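Local coordinates for protein 6-aminohexanoate-dimer hydrolase (Bacillus anthracis, PDB 4GB7) that probably hydrolyses amide bonds of 6-aminohexanoate dimers or related compounds, as a putative serine hydrolase of the beta-lactamase family, at residues 45-50 with 54-59; 148-153 with 157-162; 209-214 with 231-236. All coordinates share one frame; numbering follows the deposited sequence.

Contact 1: 45-50 with 54-59; sequences KNWLDD and RWSYTH
W47 and S56 carry the tight part of this contact. The hydroxyl of S56 donates to the backbone carbonyl of W47, OG to O 2.8 Å, reaching the oxygen at a C=O...donor angle of 139° and tilted 29° from the carbonyl plane. S56 can do this because its OG is tucked between its own backbone N and carbonyl carbon (chi1 68°), on the side that faces the loop. The same hydroxyl also lies in the plane of the W47 indole at its edge, OG to CE3 3.6 Å. Next along that edge, W47 CZ3 meets Y57 CE1 at 3.9 Å, the phenol ring coming in at a slant. F63 and Y212 add further aromatic neighbours around the indole.

At the exposed end the packing thins. D50 and R54 run side by side and point the same way, yet D50 OD1 meets just the chain carbons, 4.1 Å from R54 CG. The charged groups of the pair do not touch: the guanidinium is taken by a salt bridge to D111, with S394 bonded to NE.

The loop thus enters through a type I turn, N46 to D49, and is pinned by a serine to helix 52-56. Y57, whose backbone pairs with G137, lies near but does not touch the presumed SxxK residues S140 and K143, which would place this N-terminal turn and short helix beside the probable catalytic site of a beta-lactamase-type fold.

Contact 2: 148-153 with 157-162; sequences AIIQSL and NRIDLE
R158 N donates to L153 O at 2.9 Å, with an N-H...O angle of 161°, closing the C-terminal end of helix 143-155 onto the chain that leaves it. The preceding residue, N157, has positive phi, which swings the backbone round so that this amide can turn back to the last helical turn. The side chains follow the same reversal: the aliphatic part of R158 comes back over L153, CD to CD2 3.9 Å.

Beyond the bond the contact is mostly apolar. I159 sends CD1 into the groove between I150 and L153, 3.6 Å from I150 O and 3.8 Å from L153 CB. Its CG1 sits between the backbone N and carbonyl carbon (chi1 63°), a setting that directs the longer branch at the helix. I150 and I159 meet about at right angles, CD1 to CD1 3.9 Å. The other branch of I150 meets L161: I150 CG2 and L161 CD2 press together at 3.4 Å, tighter than usual van der Waals contact. L161 CD1 also rests against the amide of Q151, whose NE2 is held by E155.

A second shell fixes these groups. D160 OD1 receives E162 N at 2.9 Å from above the carboxylate plane, an Asx turn that shapes the chain around L161, and D160 N bonds to Y168 OH. Outside, I150 and I159 lean on helix 251-265, while I159 and L161 reach helix 182-186.

Positive phi at N157 with two backbone bonds back into the last turn, R158 N to L153 O being one, makes a Schellman motif, accompanied by the L153-R158 side-chain contact and here ending the helix that begins at K143 of the presumed SxxK pattern in a beta-lactamase-type fold.

Contact 3: 209-214 with 231-236; sequences AQLYLA and YDMLQE
Helices 206-214 and 230-235 pack against each other in the beta-lactamase-type domain, and M233, present as selenomethionine, is the residue of the second that fills the space between them. The axes of the two short segments come within 9.4 Å, their N-to-C directions 135° apart, midway between perpendicular and antiparallel.

M233 CG stands anti to the backbone N (chi1 179°) and the chain continues extended through chi2, carrying the selenium straight across to the facing helix before the terminal methyl bends off at chi3. SE comes to rest against the peptide linking Q210 and L211, 3.5 Å from L211 N and 3.8 Å from Q210 C. The side chains flank it through their first carbons: Q210 CB lies 3.9 Å from SE and L211 CB 4.1 Å. At the C-terminal end of helix 206-214, A214 CB faces M233 CB at 4.3 Å, and the short methyl permits the close approach of the two backbones there.

A polar bridge runs along one margin. One water donates to both Q210 OE1, at 2.9 Å, and E236 OE1, at 2.8 Å, linking the two side chains without a direct bond. Both groups are positioned from outside: Q210 NE2 by N206 and T196 O, E236 OE1 by H197. L211 and L234 rest on helix 251-265, which therefore backs both partners.

No direct hydrogen bond or salt bridge joins the segments, so the interface rests mainly on dispersion around the long M233 side chain, whose selenium stands where methionine has sulfur, with a single water relaying between an amide and a carboxylate that, gripped by water and H197, is probably ionised.

How the contacts relate
Contacts 1 and 3 are largely buried and touch each other: W47 CZ2 lies 3.9 Å from Y212 CD2, so the N-terminal loop packs on the face of helix 206-214 that is turned from helix 230-235. Contact 2 is partly buried, on the opposite side of the chain's centre from contact 1, with centres 35 Å apart. Contacts 2 and 3 do not touch, yet both rest on helix 251-265. Chemistry follows place: a local helix end in contact 2 is closed by a backbone bond, contact 1 uses a serine hydroxyl and an indole edge, and the more distant helices of contact 3 join through apolar packing and water.

Contact 1: 45-50 with 54-59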
loop_
_atom_site.group_PDB
_atom_site.type_symbol
_atom_site.label_atom_id
_atom_site.label_comp_id
_atom_site.label_asym_id
_atom_site.label_seq_id
_atom_site.Cartn_x
_atom_site.Cartn_y
_atom_site.Cartn_z
ATOM N N LYS A 45 15.710 8.602 -14.425
ATOM C CA LYS A 45 16.891 8.320 -13.627
ATOM C C LYS A 45 16.716 8.766 -12.189
ATOM O O LYS A 45 17.074 8.015 -11.277
ATOM C CB LYS A 45 18.170 8.944 -14.241
ATOM C CG LYS A 45 19.441 8.251 -13.787
ATOM C CD LYS A 45 20.750 8.810 -14.380
ATOM C CE LYS A 45 20.692 9.112 -15.878
ATOM N NZ LYS A 45 19.967 10.381 -16.209
ATOM N N ASN A 46 16.104 9.942 -11.995
ATOM C CA ASN A 46 16.121 10.625 -10.727
ATOM C C ASN A 46 14.806 10.765 -9.940
ATOM O O ASN A 46 14.832 11.311 -8.844
ATOM C CB ASN A 46 16.758 12.027 -10.867
ATOM C CG ASN A 46 15.844 13.055 -11.558
ATOM O OD1 ASN A 46 14.640 12.827 -11.766
ATOM N ND2 ASN A 46 16.424 14.200 -11.921
ATOM N N TRP A 47 13.693 10.251 -10.473
ATOM C CA TRP A 47 12.396 10.534 -9.912
ATOM C C TRP A 47 12.222 10.045 -8.489
ATOM O O TRP A 47 11.372 10.577 -7.780
ATOM C CB TRP A 47 11.278 10.008 -10.781
ATOM C CG TRP A 47 11.152 8.530 -10.839
ATOM C CD1 TRP A 47 11.849 7.654 -11.647
ATOM C CD2 TRP A 47 10.322 7.707 -10.001
ATOM N NE1 TRP A 47 11.450 6.345 -11.415
ATOM C CE2 TRP A 47 10.543 6.323 -10.419
ATOM C CE3 TRP A 47 9.403 7.965 -9.017
ATOM C CZ2 TRP A 47 9.876 5.275 -9.837
ATOM C CZ3 TRP A 47 8.730 6.895 -8.443
ATOM C CH2 TRP A 47 8.976 5.578 -8.837
ATOM N N LEU A 48 13.007 9.048 -8.092
ATOM C CA LEU A 48 12.973 8.448 -6.768
ATOM C C LEU A 48 13.880 9.108 -5.760
ATOM O O LEU A 48 13.931 8.709 -4.569
ATOM C CB LEU A 48 13.399 6.989 -6.862
ATOM C CG LEU A 48 12.383 6.100 -7.522
ATOM C CD1 LEU A 48 13.009 4.713 -7.628
ATOM C CD2 LEU A 48 11.065 6.074 -6.744
ATOM N N ASP A 49 14.610 10.114 -6.202
ATOM C CA ASP A 49 15.628 10.732 -5.365
ATOM C C ASP A 49 15.096 12.064 -4.870
ATOM O O ASP A 49 14.334 12.719 -5.580
ATOM C CB ASP A 49 16.898 10.994 -6.175
ATOM C CG ASP A 49 17.583 9.755 -6.642
ATOM O OD1 ASP A 49 17.523 8.707 -5.957
ATOM O OD2 ASP A 49 18.204 9.863 -7.725
ATOM N N ASP A 50 15.538 12.465 -3.680
ATOM C CA ASP A 50 15.309 13.808 -3.211
ATOM C C ASP A 50 16.117 14.771 -4.097
ATOM O O ASP A 50 17.292 14.505 -4.370
ATOM C CB ASP A 50 15.773 13.975 -1.747
ATOM C CG ASP A 50 15.321 15.294 -1.157
ATOM O OD1 ASP A 50 14.090 15.498 -0.983
ATOM O OD2 ASP A 50 16.206 16.137 -0.832
ATOM N N ARG A 54 9.640 14.556 -4.276
ATOM C CA ARG A 54 8.556 15.350 -3.739
ATOM C C ARG A 54 7.561 15.791 -4.817
ATOM O O ARG A 54 6.388 15.986 -4.540
ATOM C CB ARG A 54 9.125 16.565 -2.984
ATOM C CG ARG A 54 10.175 16.091 -1.994
ATOM C CD ARG A 54 10.121 16.715 -0.690
ATOM N NE ARG A 54 8.835 16.499 -0.066
ATOM C CZ ARG A 54 8.495 17.122 1.033
ATOM N NH1 ARG A 54 9.319 18.043 1.526
ATOM N NH2 ARG A 54 7.299 16.982 1.541
ATOM N N TRP A 55 8.056 15.926 -6.053
ATOM C CA TRP A 55 7.219 16.184 -7.220
ATOM C C TRP A 55 6.683 14.918 -7.813
ATOM O O TRP A 55 5.454 14.810 -8.100
ATOM C CB TRP A 55 8.001 16.950 -8.276
ATOM C CG TRP A 55 7.138 17.393 -9.395
ATOM C CD1 TRP A 55 6.408 18.580 -9.508
ATOM C CD2 TRP A 55 6.863 16.665 -10.611
ATOM N NE1 TRP A 55 5.683 18.597 -10.672
ATOM C CE2 TRP A 55 5.921 17.487 -11.383
ATOM C CE3 TRP A 55 7.275 15.439 -11.130
ATOM C CZ2 TRP A 55 5.462 17.103 -12.638
ATOM C CZ3 TRP A 55 6.784 15.061 -12.397
ATOM C CH2 TRP A 55 5.892 15.875 -13.116
ATOM N N SER A 56 7.561 13.978 -8.129
ATOM C CA SER A 56 7.057 12.777 -8.806
ATOM C C SER A 56 5.922 12.073 -8.035
ATOM O O SER A 56 4.888 11.686 -8.636
ATOM C CB SER A 56 8.213 11.836 -9.120
ATOM O OG SER A 56 8.721 11.325 -7.934
ATOM N N TYR A 57 6.079 11.919 -6.707
ATOM C CA TYR A 57 5.060 11.245 -5.892
ATOM C C TYR A 57 3.819 12.060 -5.577
ATOM O O TYR A 57 2.936 11.571 -4.861
ATOM C CB TYR A 57 5.674 10.591 -4.615
ATOM C CG TYR A 57 5.629 9.057 -4.629
ATOM C CD1 TYR A 57 5.949 8.345 -5.738
ATOM C CD2 TYR A 57 5.244 8.346 -3.486
ATOM C CE1 TYR A 57 5.875 6.973 -5.751
ATOM C CE2 TYR A 57 5.149 7.007 -3.479
ATOM C CZ TYR A 57 5.503 6.298 -4.599
ATOM O OH TYR A 57 5.388 4.911 -4.582
ATOM N N THR A 58 3.754 13.294 -6.098
ATOM C CA THR A 58 2.544 14.107 -6.081
ATOM C C THR A 58 1.995 14.393 -7.495
ATOM O O THR A 58 1.003 15.117 -7.639
ATOM C CB THR A 58 2.790 15.416 -5.311
ATOM O OG1 THR A 58 3.880 16.107 -5.872
ATOM C CG2 THR A 58 3.115 15.114 -3.795
ATOM N N HIS A 59 2.659 13.853 -8.522
ATOM C CA HIS A 59 2.279 14.096 -9.932
ATOM C C HIS A 59 2.527 12.900 -10.807
ATOM O O HIS A 59 2.952 13.057 -11.967
ATOM C CB HIS A 59 3.101 15.244 -10.509
ATOM C CG HIS A 59 2.920 16.578 -9.783
ATOM N ND1 HIS A 59 3.629 16.916 -8.696
ATOM C CD2 HIS A 59 2.106 17.662 -10.067
ATOM C CE1 HIS A 59 3.279 18.179 -8.301
ATOM N NE2 HIS A 59 2.354 18.628 -9.137
#

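Contact 2: 148-153 with 157-162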
loop_
_atom_site.group_PDB
_atom_site.type_symbol
_atom_site.label_atom_id
_atom_site.label_comp_id
_atom_site.label_asym_id
_atom_site.label_seq_id
_atom_site.Cartn_x
_atom_site.Cartn_y
_atom_site.Cartn_z
ATOM N N ALA A 148 -7.943 -7.555 -0.993
ATOM C CA ALA A 148 -9.380 -7.450 -0.733
ATOM C C ALA A 148 -10.200 -8.085 -1.836
ATOM O O ALA A 148 -11.189 -8.771 -1.537
ATOM C CB ALA A 148 -9.768 -5.995 -0.567
ATOM N N ILE A 149 -9.803 -7.845 -3.093
ATOM C CA ILE A 149 -10.522 -8.382 -4.261
ATOM C C ILE A 149 -10.308 -9.880 -4.345
ATOM O O ILE A 149 -11.272 -10.624 -4.662
ATOM C CB ILE A 149 -10.167 -7.662 -5.603
ATOM C CG1 ILE A 149 -10.581 -6.171 -5.477
ATOM C CG2 ILE A 149 -10.843 -8.342 -6.810
ATOM C CD1 ILE A 149 -9.958 -5.241 -6.503
ATOM N N ILE A 150 -9.087 -10.347 -4.077
ATOM C CA ILE A 150 -8.872 -11.796 -4.016
ATOM C C ILE A 150 -9.795 -12.490 -3.005
ATOM O O ILE A 150 -10.453 -13.530 -3.308
ATOM C CB ILE A 150 -7.412 -12.154 -3.697
ATOM C CG1 ILE A 150 -6.528 -11.879 -4.942
ATOM C CG2 ILE A 150 -7.290 -13.630 -3.267
ATOM C CD1 ILE A 150 -6.710 -12.779 -6.170
ATOM N N GLN A 151 -9.905 -11.893 -1.833
ATOM C CA GLN A 151 -10.774 -12.443 -0.768
ATOM C C GLN A 151 -12.234 -12.459 -1.219
ATOM O O GLN A 151 -12.957 -13.451 -0.986
ATOM C CB GLN A 151 -10.636 -11.669 0.532
ATOM C CG GLN A 151 -11.183 -12.401 1.759
ATOM C CD GLN A 151 -10.409 -13.681 2.027
ATOM O OE1 GLN A 151 -9.169 -13.695 2.002
ATOM N NE2 GLN A 151 -11.124 -14.771 2.233
ATOM N N SER A 152 -12.662 -11.376 -1.881
ATOM C CA SER A 152 -14.045 -11.274 -2.406
ATOM C C SER A 152 -14.282 -12.385 -3.426
ATOM O O SER A 152 -15.291 -13.063 -3.363
ATOM C CB SER A 152 -14.318 -9.918 -3.049
ATOM O OG SER A 152 -14.051 -8.890 -2.115
ATOM N N LEU A 153 -13.369 -12.547 -4.381
ATOM C CA LEU A 153 -13.545 -13.579 -5.401
ATOM C C LEU A 153 -13.573 -14.980 -4.837
ATOM O O LEU A 153 -14.341 -15.871 -5.328
ATOM C CB LEU A 153 -12.459 -13.445 -6.475
ATOM C CG LEU A 153 -12.517 -12.239 -7.407
ATOM C CD1 LEU A 153 -11.187 -12.094 -8.117
ATOM C CD2 LEU A 153 -13.630 -12.371 -8.419
ATOM N N ASN A 157 -16.835 -17.859 -4.640
ATOM C CA ASN A 157 -16.496 -19.176 -5.226
ATOM C C ASN A 157 -15.990 -19.150 -6.671
ATOM O O ASN A 157 -16.237 -20.068 -7.462
ATOM C CB ASN A 157 -17.649 -20.142 -4.998
ATOM C CG ASN A 157 -17.770 -20.504 -3.523
ATOM O OD1 ASN A 157 -16.799 -20.947 -2.901
ATOM N ND2 ASN A 157 -18.915 -20.250 -2.947
ATOM N N ARG A 158 -15.303 -18.078 -7.018
ATOM C CA ARG A 158 -14.737 -17.899 -8.358
ATOM C C ARG A 158 -13.293 -18.380 -8.457
ATOM O O ARG A 158 -12.774 -18.680 -9.572
ATOM C CB ARG A 158 -14.844 -16.433 -8.784
ATOM C CG ARG A 158 -16.314 -16.041 -8.927
ATOM C CD ARG A 158 -16.506 -14.720 -9.591
ATOM N NE ARG A 158 -16.150 -14.814 -11.005
ATOM C CZ ARG A 158 -16.158 -13.784 -11.846
ATOM N NH1 ARG A 158 -16.466 -12.563 -11.410
ATOM N NH2 ARG A 158 -15.798 -13.979 -13.107
ATOM N N ILE A 159 -12.644 -18.402 -7.300
ATOM C CA ILE A 159 -11.285 -18.916 -7.117
ATOM C C ILE A 159 -11.231 -19.637 -5.752
ATOM O O ILE A 159 -12.078 -19.429 -4.859
ATOM C CB ILE A 159 -10.221 -17.796 -7.160
ATOM C CG1 ILE A 159 -10.393 -16.794 -6.042
ATOM C CG2 ILE A 159 -10.163 -17.107 -8.538
ATOM C CD1 ILE A 159 -9.426 -15.626 -6.062
ATOM N N ASP A 160 -10.220 -20.479 -5.602
ATOM C CA ASP A 160 -9.961 -21.241 -4.406
ATOM C C ASP A 160 -8.561 -20.869 -3.955
ATOM O O ASP A 160 -7.592 -21.087 -4.696
ATOM C CB ASP A 160 -10.029 -22.711 -4.767
ATOM C CG ASP A 160 -9.871 -23.645 -3.574
ATOM O OD1 ASP A 160 -9.257 -23.314 -2.568
ATOM O OD2 ASP A 160 -10.317 -24.808 -3.708
ATOM N N LEU A 161 -8.471 -20.317 -2.753
ATOM C CA LEU A 161 -7.215 -19.835 -2.222
ATOM C C LEU A 161 -6.172 -20.945 -1.983
ATOM O O LEU A 161 -4.995 -20.686 -1.872
ATOM C CB LEU A 161 -7.462 -19.025 -0.965
ATOM C CG LEU A 161 -8.262 -17.734 -1.128
ATOM C CD1 LEU A 161 -8.421 -17.013 0.205
ATOM C CD2 LEU A 161 -7.605 -16.806 -2.133
ATOM N N GLU A 162 -6.615 -22.195 -1.972
ATOM C CA GLU A 162 -5.711 -23.317 -1.763
ATOM C C GLU A 162 -5.245 -23.948 -3.073
ATOM O O GLU A 162 -4.419 -24.874 -3.058
ATOM C CB GLU A 162 -6.376 -24.361 -0.849
ATOM C CG GLU A 162 -6.531 -23.921 0.600
ATOM C CD GLU A 162 -5.265 -23.320 1.217
ATOM O OE1 GLU A 162 -4.164 -23.873 0.995
ATOM O OE2 GLU A 162 -5.363 -22.286 1.932
#

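Contact 3: 209-214 with 231-236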
loop_
_atom_site.group_PDB
_atom_site.type_symbol
_atom_site.label_atom_id
_atom_site.label_comp_id
_atom_site.label_asym_id
_atom_site.label_seq_id
_atom_site.Cartn_x
_atom_site.Cartn_y
_atom_site.Cartn_z
ATOM N N ALA A 209 13.232 -2.370 -8.137
ATOM C CA ALA A 209 13.946 -1.974 -9.354
ATOM C C ALA A 209 13.361 -2.735 -10.545
ATOM O O ALA A 209 13.015 -2.144 -11.557
ATOM C CB ALA A 209 15.449 -2.253 -9.204
ATOM N N GLN A 210 13.192 -4.037 -10.388
ATOM C CA GLN A 210 12.702 -4.870 -11.500
ATOM C C GLN A 210 11.287 -4.526 -11.920
ATOM O O GLN A 210 10.970 -4.501 -13.121
ATOM C CB GLN A 210 12.821 -6.356 -11.216
ATOM C CG GLN A 210 14.271 -6.844 -11.114
ATOM C CD GLN A 210 15.147 -6.404 -12.275
ATOM O OE1 GLN A 210 14.830 -6.689 -13.427
ATOM N NE2 GLN A 210 16.239 -5.677 -11.975
ATOM N N LEU A 211 10.434 -4.212 -10.948
ATOM C CA LEU A 211 9.057 -3.836 -11.286
ATOM C C LEU A 211 9.056 -2.535 -12.032
ATOM O O LEU A 211 8.364 -2.376 -13.021
ATOM C CB LEU A 211 8.226 -3.709 -9.998
ATOM C CG LEU A 211 6.767 -3.230 -10.155
ATOM C CD1 LEU A 211 5.951 -4.378 -10.744
ATOM C CD2 LEU A 211 6.212 -2.741 -8.809
ATOM N N TYR A 212 9.882 -1.590 -11.575
ATOM C CA TYR A 212 9.965 -0.324 -12.280
ATOM C C TYR A 212 10.629 -0.433 -13.682
ATOM O O TYR A 212 10.162 0.201 -14.603
ATOM C CB TYR A 212 10.667 0.722 -11.431
ATOM C CG TYR A 212 9.993 1.019 -10.092
ATOM C CD1 TYR A 212 8.625 0.862 -9.911
ATOM C CD2 TYR A 212 10.710 1.555 -9.056
ATOM C CE1 TYR A 212 8.015 1.152 -8.711
ATOM C CE2 TYR A 212 10.115 1.813 -7.826
ATOM C CZ TYR A 212 8.775 1.659 -7.664
ATOM O OH TYR A 212 8.204 1.947 -6.449
ATOM N N LEU A 213 11.679 -1.249 -13.836
ATOM C CA LEU A 213 12.267 -1.506 -15.146
ATOM C C LEU A 213 11.231 -2.185 -16.063
ATOM O O LEU A 213 11.044 -1.791 -17.208
ATOM C CB LEU A 213 13.498 -2.370 -15.023
ATOM C CG LEU A 213 14.727 -1.624 -14.475
ATOM C CD1 LEU A 213 15.697 -2.642 -13.866
ATOM C CD2 LEU A 213 15.376 -0.739 -15.541
ATOM N N ALA A 214 10.530 -3.166 -15.529
ATOM C CA ALA A 214 9.420 -3.828 -16.268
ATOM C C ALA A 214 8.349 -2.866 -16.769
ATOM O O ALA A 214 7.755 -3.073 -17.847
ATOM C CB ALA A 214 8.794 -4.921 -15.414
ATOM N N TYR A 231 4.493 -8.847 -16.527
ATOM C CA TYR A 231 4.440 -10.282 -16.532
ATOM C C TYR A 231 5.758 -10.948 -16.906
ATOM O O TYR A 231 6.027 -12.088 -16.465
ATOM C CB TYR A 231 3.322 -10.772 -17.443
ATOM C CG TYR A 231 1.905 -10.332 -17.077
ATOM C CD1 TYR A 231 1.561 -9.933 -15.790
ATOM C CD2 TYR A 231 0.908 -10.328 -18.022
ATOM C CE1 TYR A 231 0.282 -9.553 -15.472
ATOM C CE2 TYR A 231 -0.399 -9.952 -17.699
ATOM C CZ TYR A 231 -0.709 -9.560 -16.430
ATOM O OH TYR A 231 -1.995 -9.195 -16.092
ATOM N N ASP A 232 6.568 -10.266 -17.710
ATOM C CA ASP A 232 7.934 -10.742 -18.025
ATOM C C ASP A 232 8.768 -10.947 -16.760
ATOM O O ASP A 232 9.537 -11.896 -16.625
ATOM C CB ASP A 232 8.679 -9.749 -18.927
ATOM C CG ASP A 232 8.179 -9.714 -20.358
ATOM O OD1 ASP A 232 7.309 -10.544 -20.784
ATOM O OD2 ASP A 232 8.720 -8.825 -21.069
HETATM N N MSE A 233 8.636 -10.018 -15.833
HETATM C CA MSE A 233 9.335 -10.114 -14.554
HETATM C C MSE A 233 8.944 -11.375 -13.805
HETATM O O MSE A 233 9.774 -12.047 -13.232
HETATM C CB MSE A 233 9.076 -8.850 -13.708
HETATM C CG MSE A 233 9.754 -8.864 -12.335
HETATM SE SE MSE A 233 9.143 -7.509 -11.129
HETATM C CE MSE A 233 7.426 -8.341 -10.712
ATOM N N LEU A 234 7.650 -11.686 -13.813
ATOM C CA LEU A 234 7.165 -12.860 -13.105
ATOM C C LEU A 234 7.753 -14.115 -13.718
ATOM O O LEU A 234 8.045 -15.062 -12.991
ATOM C CB LEU A 234 5.650 -12.903 -13.151
ATOM C CG LEU A 234 4.934 -11.719 -12.476
ATOM C CD1 LEU A 234 3.417 -11.884 -12.611
ATOM C CD2 LEU A 234 5.387 -11.450 -11.030
ATOM N N GLN A 235 7.990 -14.087 -15.035
ATOM C CA GLN A 235 8.510 -15.244 -15.759
ATOM C C GLN A 235 10.012 -15.428 -15.490
ATOM O O GLN A 235 10.551 -16.533 -15.657
ATOM C CB GLN A 235 8.279 -15.099 -17.274
ATOM C CG GLN A 235 6.849 -15.178 -17.770
ATOM C CD GLN A 235 6.200 -16.514 -17.578
ATOM O OE1 GLN A 235 6.803 -17.442 -17.002
ATOM N NE2 GLN A 235 4.932 -16.628 -18.014
ATOM N N GLU A 236 10.672 -14.359 -15.058
ATOM C CA GLU A 236 12.093 -14.411 -14.693
ATOM C C GLU A 236 12.366 -14.901 -13.250
ATOM O O GLU A 236 13.532 -15.060 -12.865
ATOM C CB GLU A 236 12.734 -13.010 -14.837
ATOM C CG GLU A 236 12.896 -12.528 -16.268
ATOM C CD GLU A 236 13.905 -11.414 -16.400
ATOM O OE1 GLU A 236 14.298 -10.807 -15.380
ATOM O OE2 GLU A 236 14.307 -11.135 -17.542
HETATM O O HOH W 1 13.171 -9.053 -13.478
#